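PDB 6PWI: putative hyaluronoglucosaminidase from Clostridium perfringens, which probably cleaves N-acetylhexosamine linkages as a family 84 glycoside hydrolase, this chain being the part of a longer cell-wall-anchored protein that holds the catalytic barrel. Local coordinates for residues G408-P413 / H485-E490; G369-E374 / A387-N392; K401-G406 / K475-P480; W393-I398 / V422-Q427. All coordinates share one frame; numbering follows the deposited sequence.

Contact 1: residues G408-P413 / H485-E490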
loop_
_atom_site.group_PDB
_atom_site.type_symbol
_atom_site.label_atom_id
_atom_site.label_comp_id
_atom_site.label_asym_id
_atom_site.label_seq_id
_atom_site.Cartn_x
_atom_site.Cartn_y
_atom_site.Cartn_z
ATOM N N GLY A 408 -6.557 -7.838 -2.695
ATOM C CA GLY A 408 -7.370 -6.878 -1.968
ATOM C C GLY A 408 -8.842 -7.284 -1.904
ATOM O O GLY A 408 -9.692 -6.645 -2.520
ATOM N N GLU A 409 -9.124 -8.334 -1.126
ATOM C CA GLU A 409 -10.460 -8.876 -0.948
ATOM C C GLU A 409 -11.388 -7.864 -0.278
ATOM O O GLU A 409 -12.599 -7.929 -0.477
ATOM C CB GLU A 409 -10.404 -10.107 -0.046
ATOM C CG GLU A 409 -10.221 -11.407 -0.795
ATOM C CD GLU A 409 -10.395 -12.632 0.087
ATOM O OE1 GLU A 409 -9.367 -13.271 0.418
ATOM O OE2 GLU A 409 -11.557 -12.942 0.454
ATOM N N MET A 410 -10.831 -6.950 0.530
ATOM C CA MET A 410 -11.643 -6.055 1.347
ATOM C C MET A 410 -11.980 -4.764 0.600
ATOM O O MET A 410 -12.563 -3.856 1.185
ATOM C CB MET A 410 -10.928 -5.714 2.658
ATOM C CG MET A 410 -10.727 -6.931 3.532
ATOM S SD MET A 410 -9.502 -6.695 4.831
ATOM C CE MET A 410 -10.532 -6.013 6.132
ATOM N N LEU A 411 -11.628 -4.694 -0.691
ATOM C CA LEU A 411 -11.753 -3.465 -1.458
ATOM C C LEU A 411 -12.877 -3.608 -2.482
ATOM O O LEU A 411 -12.689 -4.236 -3.520
ATOM C CB LEU A 411 -10.412 -3.173 -2.145
ATOM C CG LEU A 411 -9.190 -3.125 -1.228
ATOM C CD1 LEU A 411 -7.925 -2.842 -2.021
ATOM C CD2 LEU A 411 -9.367 -2.102 -0.114
ATOM N N ASP A 412 -14.030 -2.990 -2.204
ATOM C CA ASP A 412 -15.184 -3.073 -3.089
ATOM C C ASP A 412 -15.133 -1.992 -4.176
ATOM O O ASP A 412 -15.244 -0.798 -3.896
ATOM C CB ASP A 412 -16.485 -3.078 -2.287
ATOM C CG ASP A 412 -17.738 -3.238 -3.127
ATOM O OD1 ASP A 412 -17.642 -3.205 -4.389
ATOM O OD2 ASP A 412 -18.809 -3.373 -2.507
ATOM N N PRO A 413 -14.990 -2.388 -5.462
ATOM C CA PRO A 413 -14.882 -1.430 -6.562
ATOM C C PRO A 413 -16.121 -0.588 -6.866
ATOM O O PRO A 413 -16.043 0.323 -7.686
ATOM C CB PRO A 413 -14.508 -2.277 -7.789
ATOM C CG PRO A 413 -14.876 -3.696 -7.426
ATOM C CD PRO A 413 -14.869 -3.781 -5.914
ATOM N N HIS A 485 -10.605 -10.954 16.194
ATOM C CA HIS A 485 -11.574 -10.151 15.462
ATOM C C HIS A 485 -12.410 -11.004 14.510
ATOM O O HIS A 485 -13.545 -10.658 14.217
ATOM C CB HIS A 485 -10.905 -8.960 14.764
ATOM C CG HIS A 485 -10.189 -8.052 15.708
ATOM N ND1 HIS A 485 -10.856 -7.318 16.680
ATOM C CD2 HIS A 485 -8.873 -7.775 15.850
ATOM C CE1 HIS A 485 -9.978 -6.624 17.377
ATOM N NE2 HIS A 485 -8.750 -6.881 16.878
ATOM N N GLY A 486 -11.845 -12.106 14.012
ATOM C CA GLY A 486 -12.610 -13.036 13.195
ATOM C C GLY A 486 -12.491 -12.743 11.701
ATOM O O GLY A 486 -13.385 -13.086 10.924
ATOM N N LEU A 487 -11.379 -12.109 11.315
ATOM C CA LEU A 487 -11.110 -11.839 9.917
ATOM C C LEU A 487 -10.605 -13.124 9.271
ATOM O O LEU A 487 -9.754 -13.811 9.833
ATOM C CB LEU A 487 -10.075 -10.717 9.811
ATOM C CG LEU A 487 -9.728 -10.282 8.388
ATOM C CD1 LEU A 487 -10.905 -9.591 7.712
ATOM C CD2 LEU A 487 -8.499 -9.383 8.382
ATOM N N SER A 488 -11.153 -13.432 8.092
ATOM C CA SER A 488 -10.841 -14.657 7.376
ATOM C C SER A 488 -10.707 -14.311 5.900
ATOM O O SER A 488 -11.652 -13.781 5.319
ATOM C CB SER A 488 -11.934 -15.685 7.591
ATOM O OG SER A 488 -11.728 -16.843 6.789
ATOM N N LEU A 489 -9.537 -14.603 5.318
ATOM C CA LEU A 489 -9.262 -14.259 3.932
ATOM C C LEU A 489 -8.798 -15.506 3.196
ATOM O O LEU A 489 -8.220 -16.406 3.798
ATOM C CB LEU A 489 -8.192 -13.164 3.871
ATOM C CG LEU A 489 -8.560 -11.844 4.548
ATOM C CD1 LEU A 489 -7.358 -10.916 4.611
ATOM C CD2 LEU A 489 -9.735 -11.180 3.845
ATOM N N GLU A 490 -9.040 -15.545 1.885
ATOM C CA GLU A 490 -8.693 -16.745 1.149
ATOM C C GLU A 490 -7.180 -16.861 0.998
ATOM O O GLU A 490 -6.461 -15.872 1.048
ATOM C CB GLU A 490 -9.528 -16.925 -0.122
ATOM C CG GLU A 490 -9.333 -15.851 -1.164
ATOM C CD GLU A 490 -10.202 -16.018 -2.400
ATOM O OE1 GLU A 490 -11.437 -16.199 -2.251
ATOM O OE2 GLU A 490 -9.638 -15.976 -3.515
HETATM O O HOH W 1 -6.691 -13.402 0.212
#

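Contact 2: residues G369-E374 / A387-N392. With EDO (1,2-ethanediol), chain H.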
loop_
_atom_site.group_PDB
_atom_site.type_symbol
_atom_site.label_atom_id
_atom_site.label_comp_id
_atom_site.label_asym_id
_atom_site.label_seq_id
_atom_site.Cartn_x
_atom_site.Cartn_y
_atom_site.Cartn_z
ATOM N N GLY A 369 -12.714 -3.509 9.641
ATOM C CA GLY A 369 -13.845 -3.325 8.747
ATOM C C GLY A 369 -13.474 -3.533 7.278
ATOM O O GLY A 369 -12.348 -3.261 6.860
ATOM N N TYR A 370 -14.442 -4.029 6.504
ATOM C CA TYR A 370 -14.315 -4.069 5.057
ATOM C C TYR A 370 -14.721 -2.703 4.508
ATOM O O TYR A 370 -15.341 -1.912 5.219
ATOM C CB TYR A 370 -15.206 -5.178 4.486
ATOM C CG TYR A 370 -14.667 -6.591 4.546
ATOM C CD1 TYR A 370 -14.567 -7.357 3.392
ATOM C CD2 TYR A 370 -14.296 -7.184 5.749
ATOM C CE1 TYR A 370 -14.103 -8.663 3.425
ATOM C CE2 TYR A 370 -13.824 -8.489 5.801
ATOM C CZ TYR A 370 -13.728 -9.229 4.631
ATOM O OH TYR A 370 -13.271 -10.514 4.655
ATOM N N VAL A 371 -14.375 -2.428 3.246
ATOM C CA VAL A 371 -14.852 -1.223 2.586
ATOM C C VAL A 371 -16.255 -1.481 2.052
ATOM O O VAL A 371 -16.416 -2.254 1.111
ATOM C CB VAL A 371 -13.930 -0.782 1.435
ATOM C CG1 VAL A 371 -14.490 0.458 0.752
ATOM C CG2 VAL A 371 -12.505 -0.541 1.907
ATOM N N THR A 372 -17.262 -0.830 2.645
ATOM C CA THR A 372 -18.639 -1.017 2.204
ATOM C C THR A 372 -19.333 0.333 2.071
ATOM O O THR A 372 -19.021 1.271 2.804
ATOM C CB THR A 372 -19.447 -1.896 3.170
ATOM O OG1 THR A 372 -19.651 -1.181 4.390
ATOM C CG2 THR A 372 -18.806 -3.237 3.448
ATOM N N GLN A 373 -20.308 0.401 1.158
ATOM C CA GLN A 373 -21.120 1.594 0.990
ATOM C C GLN A 373 -21.848 1.908 2.301
ATOM O O GLN A 373 -21.943 3.069 2.689
ATOM C CB GLN A 373 -22.053 1.407 -0.207
ATOM C CG GLN A 373 -22.983 2.581 -0.478
ATOM C CD GLN A 373 -22.412 3.631 -1.401
ATOM O OE1 GLN A 373 -21.314 3.497 -1.943
ATOM N NE2 GLN A 373 -23.174 4.697 -1.600
ATOM N N GLU A 374 -22.315 0.862 2.998
ATOM C CA GLU A 374 -23.192 1.016 4.153
ATOM C C GLU A 374 -22.458 1.699 5.309
ATOM O O GLU A 374 -23.017 2.577 5.967
ATOM C CB GLU A 374 -23.786 -0.322 4.605
ATOM C CG GLU A 374 -24.828 -0.895 3.659
ATOM C CD GLU A 374 -24.318 -1.561 2.383
ATOM O OE1 GLU A 374 -23.112 -1.930 2.311
ATOM O OE2 GLU A 374 -25.134 -1.710 1.447
ATOM N N ALA A 387 -16.080 9.889 4.893
ATOM C CA ALA A 387 -15.014 9.351 5.719
ATOM C C ALA A 387 -13.711 9.247 4.936
ATOM O O ALA A 387 -13.705 9.142 3.711
ATOM C CB ALA A 387 -15.420 8.004 6.257
ATOM N N PHE A 388 -12.607 9.288 5.679
ATOM C CA PHE A 388 -11.300 8.885 5.194
ATOM C C PHE A 388 -11.008 7.515 5.809
ATOM O O PHE A 388 -10.919 7.388 7.030
ATOM C CB PHE A 388 -10.280 9.986 5.517
ATOM C CG PHE A 388 -8.830 9.717 5.186
ATOM C CD1 PHE A 388 -8.462 8.784 4.223
ATOM C CD2 PHE A 388 -7.824 10.432 5.820
ATOM C CE1 PHE A 388 -7.127 8.550 3.922
ATOM C CE2 PHE A 388 -6.490 10.209 5.511
ATOM C CZ PHE A 388 -6.143 9.263 4.569
ATOM N N MET A 389 -10.905 6.491 4.954
ATOM C CA MET A 389 -10.873 5.106 5.394
ATOM C C MET A 389 -9.470 4.745 5.879
ATOM O O MET A 389 -8.490 4.954 5.164
ATOM C CB MET A 389 -11.277 4.181 4.241
ATOM C CG MET A 389 -10.963 2.717 4.481
ATOM S SD MET A 389 -12.255 1.964 5.471
ATOM C CE MET A 389 -11.783 0.236 5.409
ATOM N N TRP A 390 -9.399 4.223 7.110
ATOM C CA TRP A 390 -8.223 3.563 7.655
ATOM C C TRP A 390 -8.448 2.055 7.542
ATOM O O TRP A 390 -9.315 1.508 8.228
ATOM C CB TRP A 390 -8.018 4.015 9.111
ATOM C CG TRP A 390 -6.978 3.304 9.934
ATOM C CD1 TRP A 390 -6.645 1.976 9.912
ATOM C CD2 TRP A 390 -6.164 3.891 10.973
ATOM N NE1 TRP A 390 -5.663 1.706 10.828
ATOM C CE2 TRP A 390 -5.349 2.861 11.498
ATOM C CE3 TRP A 390 -6.031 5.186 11.493
ATOM C CZ2 TRP A 390 -4.425 3.088 12.520
ATOM C CZ3 TRP A 390 -5.125 5.406 12.511
ATOM C CH2 TRP A 390 -4.334 4.370 13.019
ATOM N N LEU A 391 -7.692 1.398 6.648
ATOM C CA LEU A 391 -7.885 -0.022 6.396
ATOM C C LEU A 391 -6.915 -0.847 7.236
ATOM O O LEU A 391 -5.703 -0.792 7.038
ATOM C CB LEU A 391 -7.710 -0.316 4.904
ATOM C CG LEU A 391 -7.924 -1.777 4.514
ATOM C CD1 LEU A 391 -9.355 -2.207 4.779
ATOM C CD2 LEU A 391 -7.566 -2.015 3.058
ATOM N N ASN A 392 -7.477 -1.631 8.160
ATOM C CA ASN A 392 -6.696 -2.497 9.025
ATOM C C ASN A 392 -6.385 -3.812 8.310
ATOM O O ASN A 392 -6.793 -4.882 8.760
ATOM C CB ASN A 392 -7.386 -2.703 10.375
ATOM C CG ASN A 392 -6.995 -1.639 11.378
ATOM O OD1 ASN A 392 -5.835 -1.236 11.428
ATOM N ND2 ASN A 392 -7.951 -1.171 12.167
HETATM C C1 EDO H . -7.578 3.532 15.207
HETATM O O1 EDO H . -6.444 3.740 16.041
HETATM C C2 EDO H . -7.358 2.586 14.079
HETATM O O2 EDO H . -7.030 1.228 14.407
HETATM O O HOH W 2 -10.350 -1.781 8.316
#

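Contact 3: residues K401-G406 / K475-P480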
loop_
_atom_site.group_PDB
_atom_site.type_symbol
_atom_site.label_atom_id
_atom_site.label_comp_id
_atom_site.label_asym_id
_atom_site.label_seq_id
_atom_site.Cartn_x
_atom_site.Cartn_y
_atom_site.Cartn_z
ATOM N N LYS A 401 2.014 -14.720 13.489
ATOM C CA LYS A 401 2.471 -15.933 12.836
ATOM C C LYS A 401 2.279 -15.807 11.327
ATOM O O LYS A 401 2.812 -16.614 10.567
ATOM C CB LYS A 401 1.728 -17.150 13.397
ATOM C CG LYS A 401 2.048 -17.490 14.848
ATOM C CD LYS A 401 1.493 -18.828 15.287
ATOM C CE LYS A 401 0.290 -18.695 16.194
ATOM N NZ LYS A 401 -0.916 -18.251 15.454
ATOM N N ARG A 402 1.543 -14.772 10.900
ATOM C CA ARG A 402 1.123 -14.663 9.512
ATOM C C ARG A 402 1.917 -13.591 8.770
ATOM O O ARG A 402 2.244 -12.552 9.333
ATOM C CB ARG A 402 -0.363 -14.309 9.450
ATOM C CG ARG A 402 -1.272 -15.380 10.028
ATOM C CD ARG A 402 -1.244 -16.693 9.266
ATOM N NE ARG A 402 -2.288 -17.480 9.898
ATOM C CZ ARG A 402 -2.072 -18.413 10.815
ATOM N NH1 ARG A 402 -0.831 -18.728 11.148
ATOM N NH2 ARG A 402 -3.095 -19.037 11.373
ATOM N N LEU A 403 2.249 -13.879 7.510
ATOM C CA LEU A 403 2.439 -12.843 6.514
ATOM C C LEU A 403 1.129 -12.744 5.742
ATOM O O LEU A 403 0.528 -13.767 5.427
ATOM C CB LEU A 403 3.575 -13.235 5.568
ATOM C CG LEU A 403 4.987 -13.188 6.142
ATOM C CD1 LEU A 403 6.011 -13.380 5.033
ATOM C CD2 LEU A 403 5.244 -11.882 6.882
ATOM N N LEU A 404 0.674 -11.519 5.468
ATOM C CA LEU A 404 -0.567 -11.341 4.729
ATOM C C LEU A 404 -0.269 -10.671 3.391
ATOM O O LEU A 404 -0.067 -9.460 3.332
ATOM C CB LEU A 404 -1.557 -10.531 5.575
ATOM C CG LEU A 404 -1.848 -11.106 6.963
ATOM C CD1 LEU A 404 -2.738 -10.167 7.771
ATOM C CD2 LEU A 404 -2.473 -12.491 6.848
ATOM N N MET A 405 -0.220 -11.480 2.327
ATOM C CA MET A 405 0.174 -10.982 1.019
ATOM C C MET A 405 -0.834 -11.419 -0.047
ATOM O O MET A 405 -0.465 -11.627 -1.204
ATOM C CB MET A 405 1.571 -11.489 0.640
ATOM C CG MET A 405 2.689 -11.031 1.565
ATOM S SD MET A 405 4.245 -11.891 1.193
ATOM C CE MET A 405 5.101 -10.640 0.242
ATOM N N GLY A 406 -2.107 -11.547 0.347
ATOM C CA GLY A 406 -3.151 -11.903 -0.594
ATOM C C GLY A 406 -3.667 -10.688 -1.361
ATOM O O GLY A 406 -3.219 -9.570 -1.133
ATOM N N LYS A 475 0.520 -16.691 -2.628
ATOM C CA LYS A 475 -0.596 -17.604 -2.829
ATOM C C LYS A 475 -0.941 -18.364 -1.548
ATOM O O LYS A 475 -2.099 -18.731 -1.370
ATOM C CB LYS A 475 -0.283 -18.611 -3.939
ATOM C CG LYS A 475 -0.533 -18.112 -5.352
ATOM C CD LYS A 475 0.182 -18.939 -6.392
ATOM C CE LYS A 475 -0.191 -18.559 -7.807
ATOM N NZ LYS A 475 0.713 -19.217 -8.782
ATOM N N HIS A 476 0.058 -18.600 -0.682
ATOM C CA HIS A 476 -0.082 -19.502 0.456
ATOM C C HIS A 476 0.110 -18.769 1.782
ATOM O O HIS A 476 0.185 -19.398 2.848
ATOM C CB HIS A 476 0.879 -20.692 0.325
ATOM C CG HIS A 476 0.712 -21.411 -0.967
ATOM N ND1 HIS A 476 -0.447 -22.101 -1.278
ATOM C CD2 HIS A 476 1.532 -21.527 -2.033
ATOM C CE1 HIS A 476 -0.334 -22.617 -2.485
ATOM N NE2 HIS A 476 0.874 -22.273 -2.973
ATOM N N MET A 477 0.181 -17.435 1.709
ATOM C CA MET A 477 0.375 -16.656 2.916
ATOM C C MET A 477 -0.565 -15.455 2.893
ATOM O O MET A 477 -0.179 -14.378 2.435
ATOM C CB MET A 477 1.831 -16.191 3.021
ATOM C CG MET A 477 2.838 -17.324 3.016
ATOM S SD MET A 477 4.532 -16.708 3.147
ATOM C CE MET A 477 5.482 -18.155 2.682
ATOM N N SER A 478 -1.798 -15.639 3.383
ATOM C CA SER A 478 -2.781 -14.579 3.230
ATOM C C SER A 478 -3.923 -14.668 4.235
ATOM O O SER A 478 -4.634 -13.679 4.397
ATOM C CB SER A 478 -3.295 -14.462 1.809
ATOM O OG SER A 478 -3.749 -15.711 1.305
ATOM N N ASP A 479 -4.093 -15.816 4.911
ATOM C CA ASP A 479 -5.222 -15.973 5.820
ATOM C C ASP A 479 -4.808 -15.672 7.260
ATOM O O ASP A 479 -4.060 -16.442 7.858
ATOM C CB ASP A 479 -5.889 -17.348 5.704
ATOM C CG ASP A 479 -7.179 -17.477 6.512
ATOM O OD1 ASP A 479 -7.624 -16.451 7.076
ATOM O OD2 ASP A 479 -7.736 -18.605 6.579
ATOM N N PRO A 480 -5.310 -14.572 7.871
ATOM C CA PRO A 480 -4.961 -14.223 9.249
ATOM C C PRO A 480 -5.660 -15.037 10.336
ATOM O O PRO A 480 -5.251 -14.978 11.491
ATOM C CB PRO A 480 -5.370 -12.748 9.351
ATOM C CG PRO A 480 -6.523 -12.628 8.394
ATOM C CD PRO A 480 -6.186 -13.568 7.249
HETATM O O HOH W 3 -3.886 -11.193 2.911
#

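Contact 4: residues W393-I398 / V422-Q427. With EDO (1,2-ethanediol), chain D.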
loop_
_atom_site.group_PDB
_atom_site.type_symbol
_atom_site.label_atom_id
_atom_site.label_comp_id
_atom_site.label_asym_id
_atom_site.label_seq_id
_atom_site.Cartn_x
_atom_site.Cartn_y
_atom_site.Cartn_z
ATOM N N TRP A 393 -5.670 -3.705 7.187
ATOM C CA TRP A 393 -5.093 -4.821 6.457
ATOM C C TRP A 393 -3.938 -4.256 5.641
ATOM O O TRP A 393 -4.096 -3.210 5.016
ATOM C CB TRP A 393 -6.129 -5.480 5.537
ATOM C CG TRP A 393 -5.549 -6.495 4.599
ATOM C CD1 TRP A 393 -5.269 -7.804 4.872
ATOM C CD2 TRP A 393 -5.159 -6.291 3.229
ATOM N NE1 TRP A 393 -4.736 -8.428 3.774
ATOM C CE2 TRP A 393 -4.661 -7.525 2.747
ATOM C CE3 TRP A 393 -5.195 -5.197 2.358
ATOM C CZ2 TRP A 393 -4.202 -7.688 1.437
ATOM C CZ3 TRP A 393 -4.740 -5.358 1.067
ATOM C CH2 TRP A 393 -4.253 -6.585 0.612
ATOM N N PRO A 394 -2.771 -4.934 5.562
ATOM C CA PRO A 394 -2.600 -6.282 6.092
ATOM C C PRO A 394 -1.896 -6.393 7.442
ATOM O O PRO A 394 -1.155 -7.349 7.669
ATOM C CB PRO A 394 -1.680 -6.843 5.000
ATOM C CG PRO A 394 -0.718 -5.705 4.741
ATOM C CD PRO A 394 -1.569 -4.456 4.862
ATOM N N VAL A 395 -2.155 -5.432 8.335
ATOM C CA VAL A 395 -1.606 -5.447 9.686
ATOM C C VAL A 395 -1.742 -6.848 10.284
ATOM O O VAL A 395 -2.822 -7.433 10.274
ATOM C CB VAL A 395 -2.245 -4.363 10.587
ATOM C CG1 VAL A 395 -3.764 -4.341 10.497
ATOM C CG2 VAL A 395 -1.804 -4.481 12.036
ATOM N N ASN A 396 -0.639 -7.363 10.835
ATOM C CA ASN A 396 -0.602 -8.732 11.324
ATOM C C ASN A 396 -0.357 -8.768 12.834
ATOM O O ASN A 396 0.053 -9.798 13.363
ATOM C CB ASN A 396 0.398 -9.592 10.539
ATOM C CG ASN A 396 1.837 -9.137 10.672
ATOM O OD1 ASN A 396 2.118 -8.077 11.223
ATOM N ND2 ASN A 396 2.764 -9.930 10.166
ATOM N N ASP A 397 -0.621 -7.657 13.533
ATOM C CA ASP A 397 -0.512 -7.668 14.983
ATOM C C ASP A 397 -1.634 -8.536 15.551
ATOM O O ASP A 397 -1.574 -8.988 16.698
ATOM C CB ASP A 397 -0.424 -6.252 15.560
ATOM C CG ASP A 397 -1.665 -5.413 15.324
ATOM O OD1 ASP A 397 -2.697 -5.997 14.900
ATOM O OD2 ASP A 397 -1.591 -4.176 15.549
ATOM N N ILE A 398 -2.644 -8.780 14.709
ATOM C CA ILE A 398 -3.779 -9.627 15.035
ATOM C C ILE A 398 -3.349 -11.096 15.019
ATOM O O ILE A 398 -4.057 -11.941 15.562
ATOM C CB ILE A 398 -4.958 -9.357 14.076
ATOM C CG1 ILE A 398 -4.626 -9.731 12.627
ATOM C CG2 ILE A 398 -5.439 -7.916 14.191
ATOM C CD1 ILE A 398 -5.837 -9.814 11.736
ATOM N N VAL A 422 -6.072 4.630 3.434
ATOM C CA VAL A 422 -4.709 4.251 3.772
ATOM C C VAL A 422 -4.713 2.828 4.322
ATOM O O VAL A 422 -5.664 2.425 4.984
ATOM C CB VAL A 422 -4.038 5.238 4.746
ATOM C CG1 VAL A 422 -3.795 6.592 4.103
ATOM C CG2 VAL A 422 -4.790 5.382 6.058
ATOM N N THR A 423 -3.648 2.079 4.024
ATOM C CA THR A 423 -3.457 0.735 4.546
ATOM C C THR A 423 -2.566 0.773 5.787
ATOM O O THR A 423 -1.516 1.404 5.797
ATOM C CB THR A 423 -2.886 -0.208 3.478
ATOM O OG1 THR A 423 -2.417 -1.374 4.150
ATOM C CG2 THR A 423 -1.722 0.369 2.705
ATOM N N ASN A 424 -2.997 0.082 6.842
ATOM C CA ASN A 424 -2.183 -0.112 8.033
ATOM C C ASN A 424 -1.461 -1.451 7.877
ATOM O O ASN A 424 -2.068 -2.502 8.059
ATOM C CB ASN A 424 -3.062 -0.030 9.286
ATOM C CG ASN A 424 -2.308 -0.218 10.584
ATOM O OD1 ASN A 424 -1.131 0.114 10.667
ATOM N ND2 ASN A 424 -2.977 -0.731 11.606
ATOM N N PRO A 425 -0.177 -1.478 7.451
ATOM C CA PRO A 425 0.475 -2.724 7.043
ATOM C C PRO A 425 1.142 -3.480 8.188
ATOM O O PRO A 425 0.940 -3.139 9.354
ATOM C CB PRO A 425 1.509 -2.250 6.010
ATOM C CG PRO A 425 1.303 -0.745 5.900
ATOM C CD PRO A 425 0.692 -0.321 7.220
ATOM N N MET A 426 1.926 -4.508 7.823
ATOM C CA MET A 426 2.585 -5.414 8.756
ATOM C C MET A 426 3.858 -4.770 9.292
ATOM O O MET A 426 4.374 -3.825 8.707
ATOM C CB MET A 426 2.995 -6.706 8.048
ATOM C CG MET A 426 1.854 -7.461 7.417
ATOM S SD MET A 426 2.496 -8.877 6.487
ATOM C CE MET A 426 2.638 -8.147 4.855
ATOM N N GLN A 427 4.400 -5.329 10.376
ATOM C CA GLN A 427 5.710 -4.899 10.837
ATOM C C GLN A 427 6.778 -5.322 9.826
ATOM O O GLN A 427 7.908 -4.839 9.876
ATOM C CB GLN A 427 5.984 -5.414 12.249
ATOM C CG GLN A 427 6.258 -6.905 12.311
ATOM C CD GLN A 427 6.710 -7.345 13.680
ATOM O OE1 GLN A 427 6.437 -6.696 14.694
ATOM N NE2 GLN A 427 7.411 -8.467 13.716
HETATM C C1 EDO D . -4.912 -3.219 14.278
HETATM O O1 EDO D . -3.680 -2.653 14.687
HETATM C C2 EDO D . -5.732 -3.716 15.406
HETATM O O2 EDO D . -5.159 -4.825 16.072
#

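Contact 1: residues G408-P413 / H485-E490
Glu-409 reaches across to the backbone of Glu-490, and this polar link holds the two loops together. Extended beyond CG, its side chain brings OE1 to 2.7 Å from Glu-490 N, and the N-H is received on the syn lone pair at 153°. A bound water adds a second route: it donates to Glu-409 OE1 (2.7 Å) and to Glu-490 O (2.6 Å). Glutamate suits the place: its chain is long enough to cross, and one oxygen accepts from both N-H and water.

The charges are less favourable, since Glu-409 OE2 and Glu-490 OE1 are 4.2 Å apart, their carboxylate planes turned 58° to each other. Lys-407, salt-bridged to Glu-490 OE2, probably offsets this.

Apolar contacts complete the interface. Met-410 bends at its last torsion (chi3 88°) and sets CE 3.9 Å from Leu-487 CD1, while its CG lies loosely, 4.4 Å from Leu-489 CD2; flexible methionine fits two branched leucines.

Residues 408-413 belong to the long loop between strands 387-391 and 418-423, with Leu-411 resting on helix 433-444. Their partners come from the loop joining helices 467-475 and 496-507, so the barrel here meets the chain leading into the C-terminal helices.

Contact 2: residues G369-E374 / A387-N392
Val-371 and Met-389 meet methyl to methyl, with Val-371 CG2 3.7 Å from Met-389 CE. The methionine leaves its strand with CG anti to the backbone N (chi1 166°), then turns at chi2 (82°), and this bend carries CE round to the loop, where it also lies against Gly-369 O. The valine holds CG2 beside its own backbone N, on the side where the methionine arrives. A long, pliable side chain suits a strand residue that reaches across to a loop, and a compact branched one suits the loop side. Leu-391 follows the same course, its CD1 3.8 Å from Gly-369 O.

Between the backbones a water accepts from Asn-392 N and lies 2.9 Å from Gly-369 O, to which it may donate.

Trp-390, on the alternate side of the strand, donates from NE1 to Asn-392 OD1 at 3.0 Å, approaching from above the amide carbonyl plane (55° out of it). One face of its indole is covered by a 1,2-ethanediol, probably from the crystallisation liquor, whose C2 sits 3.2 Å above the ring plane. The asparagine amide is further held by Ile-367 O.

Thr-372 caps helix 373-383 through Thr-375 N. The loop belongs to the beta-alpha-beta crossover of strand 359-362, helix 373-383 and strand 387-391, the architecture of a TIM barrel, with Met-389 and Leu-391 on the helix-facing side of the sheet.

Contact 3: residues K401-G406 / K475-P480
Arg-402 bends round toward the chain at Asp-479, its first two side-chain torsions both -64°, and NE donates to Asp-479 O at 2.9 Å. The oxygen lies near the guanidinium plane, and NE sits nearly on the extension of the C=O bond (160°), although the N-H itself points off line (131°). Arginine suits the spot because its other nitrogens serve further partners: NH1 forms a salt bridge with Glu-607 and NH2 donates to Ala-481 O.

Leu-403 and Met-477 run side by side, pointing the same way, with Leu-403 CD1 4.1 Å from Met-477 SD. Leu-404 instead meets Pro-480 at about a right angle, both its methyls against the proline ring, CD2 being 3.8 Å from Pro-480 CB.

The backbones join as well. Met-405 N donates to Met-477 O at 2.9 Å, in the carbonyl plane, and a water links Gly-406 N to Ser-478 O. Glycine leaves room for Ser-478 CB, which comes within 3.5 Å of Gly-406 N.

Segment 401-406 belongs to the loop between the last two barrel strands, and 475-480 leads from helix 467-475 into the loop before helix 496-507. Met-405 packs back on helix 467-475, while helix 540-572 covers the Leu-403 and Met-477 side chains.

Contact 4: residues W393-I398 / V422-Q427
Met-426 lies across Pro-394 at about a right angle, its CG 4.1 Å from Pro-394 CG. Its chain is extended through CG and then turns at the sulfur (chi3 -94°), which folds CE back toward the same proline ring. On its other flank comes the Asn-396 side chain, which also crosses it at about a right angle, with Asn-396 CG 3.7 Å from Met-426 CG. That amide is fixed by its polar end, since ND2 donates to Arg-402 O and Glu-428 OE1, and the unbranched thioether conforms to ring and amide alike.

Pro-394 follows a cis peptide bond; its CB lies over one face of the Trp-393 indole, toward the rim, and its CD faces residues 422-427, 4.0 Å from Pro-425 CB. Just before it, Thr-423 OG1 donates to Trp-393 O at 2.6 Å; the threonine places its hydroxyl anti to the backbone N (chi1 165°), and OG1 lies tilted a little from the carbonyl plane.

Strand 418-423 is the eighth and last of a TIM barrel, and residues 424-427 run out from its C-terminal end, the end at which such barrels carry their active sites.

Asn-424 is used from both ends. Its carbonyl takes a weak hydrogen bond from Val-395 N (2.9 Å, 123°), while its side-chain ND2 passes 3.8 Å from Val-395 CB on the way to Asn-392 OD1. Asn-424 OD1 accepts from Gly-185 N on the first-strand side. Further along, both carboxylate oxygens of Asp-397 receive the hydroxyls of a second 1,2-ethanediol, OD2 from its O1 at 2.7 Å.

All four contacts involve the stretch from strand 387-391 to just beyond strand 418-423, the last two neighbours in the eight-stranded parallel barrel. Contact 2 closes before the others open; contacts 1, 3 and 4 interleave along the chain. Contacts 2 and 4, with centres about 14 Å apart, are tied by backbone bonds between the two strands. Contacts 1 and 3 (centres about 12 Å apart) share the loop after helix 467-475, where Ser-478 OG meets Glu-490 O. Trp-393 touches both 1 and 3 from contact 4, whereas contacts 2 and 3, centres about 21 Å apart, do not touch. The long loop 392-417 thus joins the last two strands of the barrel to the C-terminal helices.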